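Extracellular solute-binding protein, family 3 (PDB 5SV6) is of unknown function, with a periplasmic binding protein-like architecture of solute-binding family 3 and a probable link to the methanol dehydrogenase system. Local coordinates at residues A[71-76]-A[277-282]. Sequence-based numbering, arbitrary orientation.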
loop_
_atom_site.group_PDB
_atom_site.type_symbol
_atom_site.label_atom_id
_atom_site.label_comp_id
_atom_site.label_asym_id
_atom_site.label_seq_id
_atom_site.Cartn_x
_atom_site.Cartn_y
_atom_site.Cartn_z
ATOM N N ALA A 71 6.234 14.132 -0.881
ATOM C CA ALA A 71 5.669 15.255 -1.623
ATOM C C ALA A 71 6.523 16.504 -1.411
ATOM O O ALA A 71 6.750 17.288 -2.336
ATOM C CB ALA A 71 4.229 15.511 -1.177
ATOM N N LYS A 72 6.989 16.681 -0.181
ATOM C CA LYS A 72 7.853 17.812 0.163
ATOM C C LYS A 72 9.180 17.734 -0.606
ATOM O O LYS A 72 9.622 18.720 -1.211
ATOM C CB LYS A 72 8.025 17.873 1.692
ATOM C CG LYS A 72 9.101 18.808 2.277
ATOM C CD LYS A 72 9.206 20.157 1.603
ATOM C CE LYS A 72 7.896 20.910 1.521
ATOM N NZ LYS A 72 7.773 21.431 0.117
ATOM N N ILE A 73 9.799 16.562 -0.605
ATOM C CA ILE A 73 10.994 16.335 -1.405
ATOM C C ILE A 73 10.743 16.641 -2.885
ATOM O O ILE A 73 11.524 17.352 -3.522
ATOM C CB ILE A 73 11.496 14.888 -1.246
ATOM C CG1 ILE A 73 11.984 14.662 0.190
ATOM C CG2 ILE A 73 12.595 14.589 -2.241
ATOM C CD1 ILE A 73 12.353 13.225 0.491
ATOM N N LEU A 74 9.648 16.118 -3.430
ATOM C CA LEU A 74 9.351 16.329 -4.853
ATOM C C LEU A 74 9.158 17.818 -5.180
ATOM O O LEU A 74 9.680 18.319 -6.186
ATOM C CB LEU A 74 8.120 15.513 -5.272
ATOM C CG LEU A 74 7.678 15.614 -6.733
ATOM C CD1 LEU A 74 8.806 15.200 -7.711
ATOM C CD2 LEU A 74 6.410 14.770 -6.960
ATOM N N ALA A 75 8.422 18.532 -4.333
ATOM C CA ALA A 75 8.180 19.958 -4.573
ATOM C C ALA A 75 9.467 20.792 -4.442
ATOM O O ALA A 75 9.730 21.671 -5.272
ATOM C CB ALA A 75 7.097 20.490 -3.660
ATOM N N ASP A 76 10.253 20.514 -3.400
ATOM C CA ASP A 76 11.535 21.196 -3.184
ATOM C C ASP A 76 12.454 21.006 -4.387
ATOM O O ASP A 76 13.078 21.951 -4.868
ATOM C CB ASP A 76 12.245 20.658 -1.938
ATOM C CG ASP A 76 11.622 21.150 -0.632
ATOM O OD1 ASP A 76 10.745 22.039 -0.664
ATOM O OD2 ASP A 76 12.027 20.645 0.437
ATOM N N PRO A 277 18.204 9.634 -3.936
ATOM C CA PRO A 277 18.724 9.186 -2.638
ATOM C C PRO A 277 17.827 9.608 -1.470
ATOM O O PRO A 277 17.631 8.800 -0.571
ATOM C CB PRO A 277 20.093 9.873 -2.547
ATOM C CG PRO A 277 20.506 10.068 -3.975
ATOM C CD PRO A 277 19.221 10.382 -4.707
ATOM N N LYS A 278 17.280 10.821 -1.508
ATOM C CA LYS A 278 16.411 11.327 -0.438
ATOM C C LYS A 278 15.091 10.570 -0.387
ATOM O O LYS A 278 14.563 10.285 0.694
ATOM C CB LYS A 278 16.085 12.805 -0.657
ATOM C CG LYS A 278 17.266 13.757 -0.659
ATOM C CD LYS A 278 16.783 15.167 -1.041
ATOM C CE LYS A 278 17.939 16.123 -1.274
ATOM N NZ LYS A 278 18.727 16.324 -0.042
ATOM N N ILE A 279 14.553 10.287 -1.574
ATOM C CA ILE A 279 13.330 9.495 -1.722
ATOM C C ILE A 279 13.505 8.083 -1.150
ATOM O O ILE A 279 12.693 7.614 -0.339
ATOM C CB ILE A 279 12.917 9.432 -3.202
ATOM C CG1 ILE A 279 12.394 10.801 -3.651
ATOM C CG2 ILE A 279 11.878 8.352 -3.435
ATOM C CD1 ILE A 279 12.177 10.916 -5.142
ATOM N N LYS A 280 14.567 7.406 -1.565
ATOM C CA LYS A 280 14.869 6.081 -1.028
ATOM C C LYS A 280 15.109 6.100 0.488
ATOM O O LYS A 280 14.772 5.143 1.186
ATOM C CB LYS A 280 16.067 5.457 -1.749
ATOM C CG LYS A 280 15.822 5.126 -3.235
ATOM C CD LYS A 280 14.653 4.156 -3.408
ATOM C CE LYS A 280 14.612 3.530 -4.797
ATOM N NZ LYS A 280 14.343 4.492 -5.897
ATOM N N ALA A 281 15.699 7.177 0.996
ATOM C CA ALA A 281 15.970 7.281 2.431
ATOM C C ALA A 281 14.691 7.340 3.269
ATOM O O ALA A 281 14.596 6.703 4.309
ATOM C CB ALA A 281 16.850 8.483 2.725
ATOM N N VAL A 282 13.718 8.110 2.808
ATOM C CA VAL A 282 12.417 8.170 3.465
ATOM C C VAL A 282 11.774 6.789 3.500
ATOM O O VAL A 282 11.279 6.346 4.536
ATOM C CB VAL A 282 11.471 9.158 2.740
ATOM C CG1 VAL A 282 10.024 8.979 3.209
ATOM C CG2 VAL A 282 11.935 10.587 2.962
#
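I73 reaches from helix 66-77 to three residues of helix 276-286, its two branches going to different partners. CD1, at the end of the longer branch, lodges against K278 and V282. It lies 3.6 Å from V282 CG2, and K278 CB is 3.9 Å from the same I73 CD1. The backbone oxygen K278 O is also close, at 3.7 Å from I73 CD1. That oxygen already accepts the helical hydrogen bond from V282 N, so the methyl rests on a carbonyl engaged within its own helix. The shorter branch, I73 CG2, turns to I279 and meets its CG1 at 4.0 Å, the two side chains crossing at a slant. I73 and V282 point in opposing directions and lie alongside one another, so that CD1 of one comes beside CG2 of the other. The first torsion of I73 (chi1 -66°) sets CG1 beside the backbone N and CG2 anti to it, and the extended second torsion carries CD1 out to V282 and K278.

The helices run antiparallel, at 173°, with the short segments' axes 10.2 Å apart, a spacing filled from both sides, by I73 from one helix and by I279 and V282 from the other. Both belong to the solute-binding protein family 3 fold: helix 66-77 packs on strand 82-87 of the mixed sheet through A71, K72 and A75, and helix 276-286 is the last helix of the chain. I279 and V282 also touch L70 on the first helix, while L74 and I279 both lean on helix 262-274, through A271 and L272 respectively.

K278 offers I73 the root of its chain, then carries its ammonium away from helix 66-77. K72, which does not face helix 276-286, curls back, and its NZ makes a 3.1 Å salt bridge with D76 OD1, approaching from above the carboxylate plane.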